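Local coordinates for DNA repair protein RecN (Deinococcus radiodurans, PDB 4ABX) that probably takes part in recombinational repair of damaged DNA as an ATP-binding, SMC-like protein, represented here by its coiled-coil domain, at residues D120-A123 with L124-E128; F19-Q22 with E23-V27; G142-L145 with E146-V149. All coordinates share one frame; numbering follows the deposited sequence.

Overall arrangement
The chain is the coiled-coil domain of RecN, part of a longer ATP-binding protein. It is mostly helical and elongated. All three contacts are local, and contacts 1 and 3 include the N-cap of a helix. Contact 1 starts helix 121-141, its centre about 7 Å from the centre of the chain. Contact 3 starts helix 145-169, which follows helix 121-141 after a short loop. Contact 2 lies on the last turns of helix 6-27. Contacts 2 and 3 have centres about 13 Å apart and touch where I24 CD1 packs on V148 O at 3.7 Å. Contact 1 stands off, its centre about 24 Å from each of the other two. Helix 121-141 leads from it to that pair.

Contact 1: D120-A123 with L124-E128; sequences DPEA and LDRVE
R126 folds back over the first turn of helix 121-141 and lays its guanidinium across the backbone of E122 and A123. E122 O and A123 CA sit beneath one face of the group, both offset toward its rim. R126 NH1 also comes to 3.3 Å from E122 CB. The bend at chi3 (-64°) turns the arginine back along the helix instead of out from it. This is the close-packed part of the contact. Under it the helix has begun regularly: L124 N bonds to D120 O at 3.0 Å, and V127 N to A123 O at 2.9 Å. The bond from R126 N to E122 O is weak.

D120 is the N-cap. D120 OD1 takes A123 N at 3.2 Å, from well above the carboxylate plane, and E122 N only weakly. Helix 33-63 packs against this turn: L124 touches L41, and D120 and A123 touch L44.

The outer side is looser. E122 and R126 run side by side, but their carboxylate and guanidinium planes are 77° apart. E122 OE1 lies at the guanidinium edge and forms only a long salt bridge to R126 NH1, at 3.8 Å. A water bridges D120 OD2, 3.1 Å away, to R126 NH2, with the second link weak. D120 OD2 and R126 NH2 remain 4.8 Å apart. The acids at the start of the helix would probably stabilise its dipole, and the arginine probably offsets part of their charge through a long salt bridge to E122 and a water link to D120.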
# COMPACT_ATOMS: atom_id res chain seq x y z
N ASP A 120 21.32 -0.71 -23.09
CA ASP A 120 22.35 0.22 -23.54
C ASP A 120 21.69 1.44 -24.17
O ASP A 120 21.46 1.48 -25.38
CB ASP A 120 23.26 -0.47 -24.55
CG ASP A 120 24.50 0.34 -24.87
OD1 ASP A 120 24.55 1.53 -24.50
OD2 ASP A 120 25.43 -0.22 -25.48
N PRO A 121 21.37 2.44 -23.34
CA PRO A 121 20.72 3.67 -23.81
C PRO A 121 21.54 4.37 -24.89
O PRO A 121 20.96 5.00 -25.78
CB PRO A 121 20.66 4.53 -22.55
CG PRO A 121 20.66 3.55 -21.43
CD PRO A 121 21.55 2.43 -21.88
N GLU A 122 22.86 4.26 -24.81
CA GLU A 122 23.76 4.89 -25.78
C GLU A 122 23.62 4.25 -27.16
O GLU A 122 23.57 4.95 -28.17
CB GLU A 122 25.22 4.77 -25.33
CG GLU A 122 25.57 5.51 -24.05
CD GLU A 122 27.06 5.48 -23.76
OE1 GLU A 122 27.85 5.29 -24.71
OE2 GLU A 122 27.44 5.64 -22.58
N ALA A 123 23.60 2.92 -27.19
CA ALA A 123 23.50 2.21 -28.45
C ALA A 123 22.12 2.42 -29.06
O ALA A 123 21.99 2.68 -30.26
CB ALA A 123 23.80 0.73 -28.25
N LEU A 124 21.09 2.32 -28.23
CA LEU A 124 19.71 2.51 -28.67
C LEU A 124 19.51 3.85 -29.38
O LEU A 124 18.96 3.90 -30.48
CB LEU A 124 18.75 2.39 -27.49
CG LEU A 124 17.28 2.69 -27.81
CD1 LEU A 124 16.82 1.88 -29.00
CD2 LEU A 124 16.40 2.40 -26.59
N ASP A 125 19.95 4.94 -28.74
CA ASP A 125 19.83 6.27 -29.34
C ASP A 125 20.56 6.38 -30.67
O ASP A 125 20.12 7.08 -31.58
CB ASP A 125 20.33 7.36 -28.38
CG ASP A 125 19.27 7.78 -27.37
OD1 ASP A 125 18.07 7.50 -27.60
OD2 ASP A 125 19.63 8.42 -26.36
N ARG A 126 21.68 5.68 -30.79
CA ARG A 126 22.46 5.72 -32.03
C ARG A 126 21.77 4.94 -33.15
O ARG A 126 21.81 5.34 -34.31
CB ARG A 126 23.87 5.20 -31.79
CG ARG A 126 24.70 6.11 -30.90
CD ARG A 126 26.18 5.76 -30.97
NE ARG A 126 26.47 4.43 -30.45
CZ ARG A 126 26.71 4.16 -29.17
NH1 ARG A 126 26.70 5.15 -28.28
NH2 ARG A 126 26.96 2.92 -28.78
N VAL A 127 21.12 3.84 -32.79
CA VAL A 127 20.35 3.05 -33.75
C VAL A 127 19.17 3.86 -34.26
O VAL A 127 18.87 3.85 -35.45
CB VAL A 127 19.84 1.75 -33.12
CG1 VAL A 127 18.78 1.12 -34.00
CG2 VAL A 127 21.00 0.78 -32.90
N GLU A 128 18.50 4.56 -33.35
CA GLU A 128 17.38 5.40 -33.73
C GLU A 128 17.82 6.56 -34.61
O GLU A 128 17.14 6.91 -35.57
CB GLU A 128 16.64 5.92 -32.48
CG GLU A 128 16.02 4.83 -31.62
CD GLU A 128 15.04 5.37 -30.60
OE1 GLU A 128 13.97 5.87 -31.00
OE2 GLU A 128 15.34 5.29 -29.38
O HOH W 1 27.93 1.53 -25.81

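Contact 2: F19-Q22 with E23-V27; sequences FQVQ and EISEV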
# COMPACT_ATOMS: atom_id res chain seq x y z
N PHE A 19 22.83 20.10 -54.24
CA PHE A 19 22.36 20.01 -52.86
C PHE A 19 21.78 18.63 -52.55
O PHE A 19 22.01 18.06 -51.49
CB PHE A 19 21.30 21.09 -52.58
CG PHE A 19 20.57 20.91 -51.28
CD1 PHE A 19 19.49 20.05 -51.19
CD2 PHE A 19 20.97 21.59 -50.14
CE1 PHE A 19 18.82 19.87 -50.00
CE2 PHE A 19 20.30 21.42 -48.94
CZ PHE A 19 19.23 20.55 -48.87
N GLN A 20 21.02 18.10 -53.50
CA GLN A 20 20.43 16.78 -53.33
C GLN A 20 21.49 15.68 -53.30
O GLN A 20 21.42 14.77 -52.47
CB GLN A 20 19.38 16.53 -54.42
CG GLN A 20 18.10 17.31 -54.19
CD GLN A 20 17.16 17.29 -55.38
OE1 GLN A 20 17.54 16.91 -56.49
NE2 GLN A 20 15.91 17.70 -55.16
N VAL A 21 22.47 15.78 -54.18
CA VAL A 21 23.58 14.83 -54.23
C VAL A 21 24.40 14.86 -52.94
O VAL A 21 24.73 13.81 -52.38
CB VAL A 21 24.51 15.12 -55.43
CG1 VAL A 21 25.84 14.38 -55.29
CG2 VAL A 21 23.80 14.76 -56.74
N GLN A 22 24.70 16.06 -52.46
CA GLN A 22 25.41 16.23 -51.20
C GLN A 22 24.64 15.61 -50.04
O GLN A 22 25.21 14.88 -49.23
CB GLN A 22 25.67 17.71 -50.92
CG GLN A 22 26.51 17.98 -49.68
CD GLN A 22 26.77 19.46 -49.45
OE1 GLN A 22 26.06 20.33 -49.98
NE2 GLN A 22 27.80 19.77 -48.66
N GLU A 23 23.33 15.89 -49.97
CA GLU A 23 22.51 15.38 -48.87
C GLU A 23 22.57 13.86 -48.77
O GLU A 23 22.78 13.30 -47.70
CB GLU A 23 21.05 15.84 -48.98
CG GLU A 23 20.20 15.37 -47.80
CD GLU A 23 18.76 15.85 -47.86
OE1 GLU A 23 18.25 16.12 -48.97
OE2 GLU A 23 18.13 15.95 -46.78
N ILE A 24 22.36 13.21 -49.91
CA ILE A 24 22.40 11.75 -49.98
C ILE A 24 23.79 11.18 -49.68
O ILE A 24 23.93 10.16 -49.00
CB ILE A 24 21.92 11.28 -51.37
CG1 ILE A 24 20.42 11.53 -51.52
CG2 ILE A 24 22.27 9.80 -51.61
CD1 ILE A 24 19.92 11.45 -52.97
N SER A 25 24.82 11.85 -50.17
CA SER A 25 26.18 11.33 -50.04
C SER A 25 26.68 11.45 -48.60
O SER A 25 27.44 10.60 -48.14
CB SER A 25 27.13 12.06 -51.00
OG SER A 25 26.64 11.96 -52.33
N GLU A 26 26.26 12.50 -47.91
CA GLU A 26 26.67 12.69 -46.52
C GLU A 26 26.13 11.61 -45.60
O GLU A 26 26.76 11.27 -44.59
CB GLU A 26 26.27 14.08 -46.02
CG GLU A 26 27.10 15.20 -46.63
CD GLU A 26 26.64 16.58 -46.20
OE1 GLU A 26 25.55 16.68 -45.60
OE2 GLU A 26 27.37 17.56 -46.46
N VAL A 27 24.96 11.07 -45.94
CA VAL A 27 24.34 10.02 -45.13
C VAL A 27 24.82 8.65 -45.59
O VAL A 27 24.94 7.71 -44.79
CB VAL A 27 22.80 10.09 -45.22
CG1 VAL A 27 22.16 8.92 -44.49
CG2 VAL A 27 22.31 11.42 -44.66
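V21 O is gripped by two donors from the same residue. S25 OG bonds to V21 O at 2.7 Å and S25 N at 3.0 Å, and they arrive from opposite faces of the carbonyl plane. The hydroxyl can fold back this way because chi1 of S25 (-55°) sets OG beside its own backbone N. The serine thus adds a side-chain bond to the usual helical one and satisfies its own hydroxyl.

Q22 and E26 are also one turn apart. NE2 of Q22 reaches OE2 of E26 at 3.1 Å, but the bond is weak. The N-H...O angle is only 120°, and the amide and carboxylate planes are 66° apart. CG of Q22 lies almost as near, 3.4 Å from E26 OE2.

These are i to i+4 pairs on the last turns of helix 6-27, which packs against helices 121-141 and 145-169 in the coiled-coil domain. I24 faces inward and touches Y141, V148 and F151. E23 bonds through OE1 to Y141 and through OE2 to K140 in a salt bridge. E23 OE1 also lies 3.9 Å from F19 CE1.

Contact 3: G142-L145 with E146-V149; sequences GPTL and EDVV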
# COMPACT_ATOMS: atom_id res chain seq x y z
N GLY A 142 12.67 8.52 -51.72
CA GLY A 142 12.36 7.10 -51.60
C GLY A 142 11.46 6.54 -52.68
O GLY A 142 11.47 7.06 -53.80
N PRO A 143 10.63 5.52 -52.36
CA PRO A 143 10.29 4.94 -51.05
C PRO A 143 11.39 4.12 -50.35
O PRO A 143 11.47 4.17 -49.12
CB PRO A 143 9.11 4.00 -51.37
CG PRO A 143 8.73 4.26 -52.81
CD PRO A 143 9.94 4.83 -53.46
N THR A 144 12.18 3.36 -51.09
CA THR A 144 13.19 2.49 -50.48
C THR A 144 14.58 3.10 -50.61
O THR A 144 14.78 4.04 -51.38
CB THR A 144 13.20 1.10 -51.13
OG1 THR A 144 13.66 1.21 -52.48
CG2 THR A 144 11.80 0.49 -51.13
N LEU A 145 15.54 2.57 -49.86
CA LEU A 145 16.92 3.04 -49.95
C LEU A 145 17.47 2.82 -51.35
O LEU A 145 18.29 3.61 -51.83
CB LEU A 145 17.82 2.37 -48.91
CG LEU A 145 17.52 2.72 -47.44
CD1 LEU A 145 18.51 2.03 -46.51
CD2 LEU A 145 17.53 4.24 -47.23
N GLU A 146 17.04 1.75 -52.00
CA GLU A 146 17.39 1.52 -53.39
C GLU A 146 16.97 2.72 -54.24
O GLU A 146 17.76 3.22 -55.04
CB GLU A 146 16.74 0.24 -53.93
CG GLU A 146 17.36 -1.07 -53.44
CD GLU A 146 16.73 -1.60 -52.15
OE1 GLU A 146 16.13 -0.80 -51.38
OE2 GLU A 146 16.84 -2.82 -51.90
N ASP A 147 15.73 3.16 -54.07
CA ASP A 147 15.22 4.32 -54.81
C ASP A 147 16.05 5.56 -54.51
O ASP A 147 16.34 6.35 -55.41
CB ASP A 147 13.75 4.59 -54.47
CG ASP A 147 12.82 3.51 -54.99
OD1 ASP A 147 12.81 3.25 -56.22
OD2 ASP A 147 12.10 2.91 -54.16
N VAL A 148 16.42 5.73 -53.24
CA VAL A 148 17.21 6.89 -52.82
C VAL A 148 18.57 6.91 -53.52
O VAL A 148 19.04 7.96 -53.98
CB VAL A 148 17.44 6.90 -51.30
CG1 VAL A 148 18.24 8.12 -50.89
CG2 VAL A 148 16.11 6.86 -50.55
N VAL A 149 19.22 5.75 -53.57
CA VAL A 149 20.53 5.65 -54.20
C VAL A 149 20.41 5.95 -55.69
O VAL A 149 21.22 6.69 -56.26
CB VAL A 149 21.16 4.26 -53.97
CG1 VAL A 149 22.36 4.06 -54.89
CG2 VAL A 149 21.55 4.09 -52.50
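T144 and D147 cross at a slant at the start of helix 145-169 and form a capping box. D147 OD2 takes two donors from T144. T144 N meets D147 OD2 on its anti lone pair at 3.1 Å, whereas T144 OG1 meets it from above the carboxylate plane at 2.9 Å. In return D147 N bonds to T144 OG1 at 3.3 Å. Chi1 of T144 (67°) places OG1 between its own N and carbonyl carbon, where it can face both groups of D147.

P143, joined to G142 by a cis peptide, lies obliquely to the same aspartate. P143 CD comes 3.0 Å from D147 OD2, a tight fit. With an alanine in place of D147, the N-H and hydroxyl of T144 would probably lose their shared acceptor, leaving only the backbone N-H bond to T144 OG1.

Beyond the cap, V148 N bonds to T144 O at 3.0 Å as the first helical turn closes. L145 and V148 are buried. L145 rests on L134 and K138, and V148 on L137 and Y141, all on helix 121-141. V148 also meets I24 of helix 6-27, while E146 and V149 border P31 in the loop after that helix.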